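Long-range contacts in ankyrin repeat domain-containing protein EMB506, chloroplastic (Arabidopsis thaliana, PDB 6JD6), which takes part in the initial differentiation of the proplastid during embryo development, is needed for correct cotyledon and leaf margins, and has molecular condensate scaffold activity: residues A[121-126]-A[158-163]; A[249-254]-A[262-267]. All blocks are in the same frame, centred on the assembly; numbering follows the deposited sequence.

How the contacts relate
Contact 1 comes first along the chain and is complete before contact 2 begins. It joins two successive repeats, the start of helix 125-133 in ANK 1 meeting helix 158-166 in ANK 2, whereas contact 2 lies within a single repeat, pairing helices 247-252 and 260-269 of ANK 5. They share no helix. Their centres are 34 Å apart and their nearest atoms about 19 Å apart, with the helix pairs of ANK 3 and ANK 4 intervening in sequence. Together they sample the two kinds of packing that build an ankyrin stack, between repeats and inside one; residues of another protein's chain lie within reach of both.

Contact 1: residues A[121-126]-A[158-163]; sequences LSMQIQ and EAVISH. With SO4 (sulfate ion), chain I.
I125 lays its CG2 methyl over one face of the H163 imidazole, 3.5 Å from CG2 to the centroid and only 8° off the ring normal, so the CH-pi contact is almost exactly centred. H163 presents this face because CG is anti to the backbone N (chi1 175°), which carries the ring out toward helix 125-133. The other branch of I125 runs past V160 in the opposite sense, with CG1 3.9 Å from V160 CG2, and ends with CD1 4.0 Å from A159 O. M123 crosses V160 obliquely: its chain, bent at chi2 and chi3, brings SD to 3.8 Å from V160 CG2. That same valine methyl therefore meets both residues, while the V160 side chain also packs on A120 and A152. M123 is the C-prime residue of the Schellman motif that closes helix 115-121, and Q124 takes the N-cap position of helix 125-133.

H163 ND1 donates to O4 of a sulfate at 2.9 Å, nearly straight at 166°; R166 NE also binds this ion, probably from the crystallisation liquor. H163 NE2 is hydrogen-bonded to D129 OD1, on the helix that carries I125. A leucine here would probably cost D129 its NE2 partner and the sulfate one of two nitrogen donors, and remove the flat face under I125. Engaging both nitrogens with anionic groups probably holds the ring's rotation and favours its doubly protonated form, so polar bond and CH-pi contact link the same two helices.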
loop_
_atom_site.group_PDB
_atom_site.type_symbol
_atom_site.label_atom_id
_atom_site.label_comp_id
_atom_site.label_asym_id
_atom_site.label_seq_id
_atom_site.Cartn_x
_atom_site.Cartn_y
_atom_site.Cartn_z
ATOM N N LEU A 121 3.748 6.938 -2.186
ATOM C CA LEU A 121 2.910 6.125 -3.058
ATOM C C LEU A 121 2.668 6.791 -4.419
ATOM O O LEU A 121 2.352 6.115 -5.400
ATOM C CB LEU A 121 1.587 5.778 -2.370
ATOM C CG LEU A 121 1.671 4.845 -1.152
ATOM C CD1 LEU A 121 0.311 4.673 -0.506
ATOM C CD2 LEU A 121 2.266 3.474 -1.516
ATOM N N SER A 122 2.818 8.114 -4.476
ATOM C CA SER A 122 2.676 8.843 -5.736
ATOM C C SER A 122 4.025 9.151 -6.378
ATOM O O SER A 122 4.104 9.949 -7.318
ATOM C CB SER A 122 1.873 10.134 -5.539
ATOM O OG SER A 122 0.503 9.849 -5.298
ATOM N N MET A 123 5.080 8.521 -5.863
ATOM C CA MET A 123 6.415 8.613 -6.457
ATOM C C MET A 123 6.983 10.032 -6.453
ATOM O O MET A 123 7.614 10.448 -7.419
ATOM C CB MET A 123 6.396 8.084 -7.895
ATOM C CG MET A 123 5.939 6.641 -8.035
ATOM S SD MET A 123 7.209 5.497 -7.475
ATOM C CE MET A 123 8.677 6.261 -8.173
ATOM N N GLN A 124 6.763 10.771 -5.373
ATOM C CA GLN A 124 7.223 12.154 -5.295
ATOM C C GLN A 124 8.443 12.276 -4.389
ATOM O O GLN A 124 8.363 12.827 -3.289
ATOM C CB GLN A 124 6.097 13.060 -4.792
ATOM C CG GLN A 124 4.897 13.147 -5.728
ATOM C CD GLN A 124 5.096 14.140 -6.865
ATOM O OE1 GLN A 124 6.222 14.419 -7.278
ATOM N NE2 GLN A 124 3.995 14.686 -7.372
ATOM N N ILE A 125 9.572 11.766 -4.862
ATOM C CA ILE A 125 10.775 11.679 -4.045
ATOM C C ILE A 125 11.303 13.046 -3.599
ATOM O O ILE A 125 11.594 13.248 -2.419
ATOM C CB ILE A 125 11.872 10.867 -4.762
ATOM C CG1 ILE A 125 11.498 9.383 -4.767
ATOM C CG2 ILE A 125 13.222 11.069 -4.093
ATOM C CD1 ILE A 125 12.498 8.502 -5.481
ATOM N N GLN A 126 11.411 13.983 -4.536
ATOM C CA GLN A 126 11.901 15.320 -4.212
ATOM C C GLN A 126 11.029 16.008 -3.157
ATOM O O GLN A 126 11.542 16.640 -2.234
ATOM C CB GLN A 126 12.008 16.182 -5.470
ATOM C CG GLN A 126 12.574 17.575 -5.213
ATOM C CD GLN A 126 13.948 17.534 -4.575
ATOM O OE1 GLN A 126 14.902 17.021 -5.161
ATOM N NE2 GLN A 126 14.056 18.069 -3.364
ATOM N N GLU A 158 9.449 0.493 -5.395
ATOM C CA GLU A 158 10.815 0.070 -5.093
ATOM C C GLU A 158 11.894 1.154 -5.205
ATOM O O GLU A 158 12.862 1.138 -4.452
ATOM C CB GLU A 158 11.174 -1.201 -5.875
ATOM C CG GLU A 158 10.310 -2.398 -5.464
ATOM C CD GLU A 158 10.845 -3.732 -5.957
ATOM O OE1 GLU A 158 11.090 -4.618 -5.113
ATOM O OE2 GLU A 158 11.013 -3.897 -7.185
ATOM N N ALA A 159 11.720 2.103 -6.117
ATOM C CA ALA A 159 12.670 3.209 -6.242
ATOM C C ALA A 159 12.581 4.157 -5.044
ATOM O O ALA A 159 13.585 4.720 -4.608
ATOM C CB ALA A 159 12.446 3.967 -7.540
ATOM N N VAL A 160 11.370 4.334 -4.526
ATOM C CA VAL A 160 11.150 5.140 -3.330
ATOM C C VAL A 160 11.705 4.415 -2.103
ATOM O O VAL A 160 12.345 5.025 -1.243
ATOM C CB VAL A 160 9.647 5.440 -3.135
ATOM C CG1 VAL A 160 9.392 6.081 -1.782
ATOM C CG2 VAL A 160 9.140 6.337 -4.260
ATOM N N ILE A 161 11.466 3.107 -2.041
ATOM C CA ILE A 161 11.991 2.269 -0.966
ATOM C C ILE A 161 13.505 2.409 -0.822
ATOM O O ILE A 161 14.005 2.716 0.260
ATOM C CB ILE A 161 11.632 0.789 -1.194
ATOM C CG1 ILE A 161 10.124 0.589 -1.041
ATOM C CG2 ILE A 161 12.406 -0.107 -0.227
ATOM C CD1 ILE A 161 9.595 -0.670 -1.709
ATOM N N SER A 162 14.230 2.206 -1.917
ATOM C CA SER A 162 15.685 2.271 -1.878
ATOM C C SER A 162 16.185 3.679 -1.549
ATOM O O SER A 162 17.219 3.837 -0.900
ATOM C CB SER A 162 16.289 1.781 -3.195
ATOM O OG SER A 162 15.954 2.645 -4.262
ATOM N N HIS A 163 15.450 4.695 -1.995
ATOM C CA HIS A 163 15.792 6.078 -1.675
ATOM C C HIS A 163 15.708 6.327 -0.173
ATOM O O HIS A 163 16.623 6.893 0.420
ATOM C CB HIS A 163 14.868 7.056 -2.410
ATOM C CG HIS A 163 15.095 8.489 -2.038
ATOM N ND1 HIS A 163 16.070 9.266 -2.625
ATOM C CD2 HIS A 163 14.487 9.282 -1.123
ATOM C CE1 HIS A 163 16.049 10.476 -2.096
ATOM N NE2 HIS A 163 15.096 10.512 -1.181
HETATM S S SO4 I . 19.182 9.385 -4.186
HETATM O O1 SO4 I . 20.331 9.141 -5.055
HETATM O O2 SO4 I . 19.400 8.737 -2.895
HETATM O O3 SO4 I . 19.025 10.824 -3.990
HETATM O O4 SO4 I . 17.977 8.842 -4.806
#

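Contact 2: residues A[249-254]-A[262-267]; sequences DLALCF and DLVKLL
A251 and V264 meet without any flat group between them, and the single aromatic ring of the two segments, F254, stands clear of the interface. The carbonyl oxygen of L250 lies in the F254 ring plane, at its edge; the ring also meets that of F258, the two planes inclined at about 45°, and packs on R222. R222 in turn is hydrogen-bonded through NH1 to L250 O and through NH2 to A251 O, tying down the carbonyls at this end of helix 247-252.

The interface itself is aliphatic and fully buried. A251 points its CB at helix 260-269 and touches three residues there. L267 CD1 comes to 3.6 Å from A251 CB, V264 CG2 to 3.8 Å from A251 CB, and L263 CB to 3.9 Å from A251 CB. The small side chain allows the backbones to approach closely: the CA atoms of A251 and V264 are 5.8 Å apart. V264 serves two partners with one methyl, since CG2, anti to the carbonyl carbon and beside the backbone N, also meets L252 CD2 at 3.6 Å. The L252 and V264 side chains cross at about a right angle, and L252 comes nearest with its CD2 methyl.

V219 of helix 214-220 touches both A251 and L267, continuing the apolar core into the preceding repeat, and T227 of helix 224-232 packs on L263. On another side, L252 packs on an acidic side chain of another protein's chain, and the C253 backbone hydrogen-bonds to the same chain. Two roughly antiparallel helices, closely packed through an alanine and stacked on the preceding pair, form the helix-turn-helix core of an ankyrin repeat, here ANK 5.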
loop_
_atom_site.group_PDB
_atom_site.type_symbol
_atom_site.label_atom_id
_atom_site.label_comp_id
_atom_site.label_asym_id
_atom_site.label_seq_id
_atom_site.Cartn_x
_atom_site.Cartn_y
_atom_site.Cartn_z
ATOM N N ASP A 249 3.622 -26.373 7.750
ATOM C CA ASP A 249 2.167 -26.515 7.779
ATOM C C ASP A 249 1.498 -25.661 6.702
ATOM O O ASP A 249 0.542 -26.096 6.058
ATOM C CB ASP A 249 1.619 -26.157 9.161
ATOM C CG ASP A 249 2.113 -27.101 10.238
ATOM O OD1 ASP A 249 2.104 -28.327 9.995
ATOM O OD2 ASP A 249 2.525 -26.622 11.317
ATOM N N LEU A 250 2.009 -24.448 6.505
ATOM C CA LEU A 250 1.465 -23.552 5.486
ATOM C C LEU A 250 1.729 -24.087 4.083
ATOM O O LEU A 250 0.939 -23.866 3.165
ATOM C CB LEU A 250 2.049 -22.144 5.623
ATOM C CG LEU A 250 1.715 -21.384 6.907
ATOM C CD1 LEU A 250 2.130 -19.932 6.797
ATOM C CD2 LEU A 250 0.246 -21.487 7.217
ATOM N N ALA A 251 2.847 -24.786 3.918
ATOM C CA ALA A 251 3.182 -25.378 2.629
ATOM C C ALA A 251 2.234 -26.528 2.311
ATOM O O ALA A 251 1.745 -26.648 1.189
ATOM C CB ALA A 251 4.629 -25.863 2.619
ATOM N N LEU A 252 1.972 -27.361 3.314
ATOM C CA LEU A 252 1.174 -28.573 3.142
ATOM C C LEU A 252 -0.325 -28.316 3.006
ATOM O O LEU A 252 -1.030 -29.068 2.334
ATOM C CB LEU A 252 1.388 -29.509 4.336
ATOM C CG LEU A 252 2.760 -30.146 4.550
ATOM C CD1 LEU A 252 2.875 -30.644 5.986
ATOM C CD2 LEU A 252 2.965 -31.294 3.575
ATOM N N CYS A 253 -0.814 -27.266 3.658
ATOM C CA CYS A 253 -2.252 -27.112 3.875
ATOM C C CYS A 253 -3.077 -26.792 2.623
ATOM O O CYS A 253 -4.280 -27.035 2.597
ATOM C CB CYS A 253 -2.525 -26.074 4.969
ATOM S SG CYS A 253 -2.316 -24.363 4.454
ATOM N N PHE A 254 -2.438 -26.250 1.594
ATOM C CA PHE A 254 -3.144 -25.928 0.357
ATOM C C PHE A 254 -3.437 -27.171 -0.479
ATOM O O PHE A 254 -4.263 -27.130 -1.386
ATOM C CB PHE A 254 -2.347 -24.923 -0.477
ATOM C CG PHE A 254 -2.405 -23.515 0.043
ATOM C CD1 PHE A 254 -3.246 -22.580 -0.542
ATOM C CD2 PHE A 254 -1.618 -23.123 1.115
ATOM C CE1 PHE A 254 -3.297 -21.274 -0.071
ATOM C CE2 PHE A 254 -1.663 -21.820 1.591
ATOM C CZ PHE A 254 -2.506 -20.894 0.996
ATOM N N ASP A 262 6.680 -28.420 -4.050
ATOM C CA ASP A 262 7.921 -27.680 -4.251
ATOM C C ASP A 262 8.318 -26.921 -2.995
ATOM O O ASP A 262 9.487 -26.912 -2.609
ATOM C CB ASP A 262 7.797 -26.706 -5.424
ATOM C CG ASP A 262 7.797 -27.408 -6.764
ATOM O OD1 ASP A 262 8.222 -28.582 -6.820
ATOM O OD2 ASP A 262 7.378 -26.785 -7.761
ATOM N N LEU A 263 7.339 -26.283 -2.362
ATOM C CA LEU A 263 7.581 -25.541 -1.133
ATOM C C LEU A 263 8.023 -26.465 0.007
ATOM O O LEU A 263 8.960 -26.147 0.745
ATOM C CB LEU A 263 6.340 -24.733 -0.742
ATOM C CG LEU A 263 6.043 -23.561 -1.686
ATOM C CD1 LEU A 263 4.646 -23.019 -1.460
ATOM C CD2 LEU A 263 7.079 -22.451 -1.521
ATOM N N VAL A 264 7.354 -27.608 0.137
ATOM C CA VAL A 264 7.713 -28.605 1.144
ATOM C C VAL A 264 9.154 -29.064 0.946
ATOM O O VAL A 264 9.922 -29.185 1.902
ATOM C CB VAL A 264 6.770 -29.829 1.086
ATOM C CG1 VAL A 264 7.387 -31.034 1.802
ATOM C CG2 VAL A 264 5.413 -29.482 1.678
ATOM N N LYS A 265 9.514 -29.302 -0.309
ATOM C CA LYS A 265 10.859 -29.727 -0.666
ATOM C C LYS A 265 11.903 -28.699 -0.219
ATOM O O LYS A 265 12.889 -29.050 0.421
ATOM C CB LYS A 265 10.932 -29.980 -2.172
ATOM C CG LYS A 265 12.248 -30.521 -2.674
ATOM C CD LYS A 265 12.045 -31.334 -3.948
ATOM C CE LYS A 265 11.246 -30.556 -4.989
ATOM N NZ LYS A 265 11.109 -31.314 -6.268
ATOM N N LEU A 266 11.670 -27.430 -0.542
ATOM C CA LEU A 266 12.532 -26.347 -0.079
ATOM C C LEU A 266 12.661 -26.325 1.443
ATOM O O LEU A 266 13.745 -26.101 1.981
ATOM C CB LEU A 266 11.998 -24.994 -0.556
ATOM C CG LEU A 266 12.187 -24.649 -2.034
ATOM C CD1 LEU A 266 11.497 -23.334 -2.365
ATOM C CD2 LEU A 266 13.669 -24.582 -2.377
ATOM N N LEU A 267 11.548 -26.558 2.133
ATOM C CA LEU A 267 11.514 -26.475 3.587
ATOM C C LEU A 267 12.170 -27.677 4.258
ATOM O O LEU A 267 12.534 -27.613 5.428
ATOM C CB LEU A 267 10.072 -26.318 4.078
ATOM C CG LEU A 267 9.416 -24.972 3.775
ATOM C CD1 LEU A 267 7.905 -25.057 3.944
ATOM C CD2 LEU A 267 10.001 -23.882 4.668
#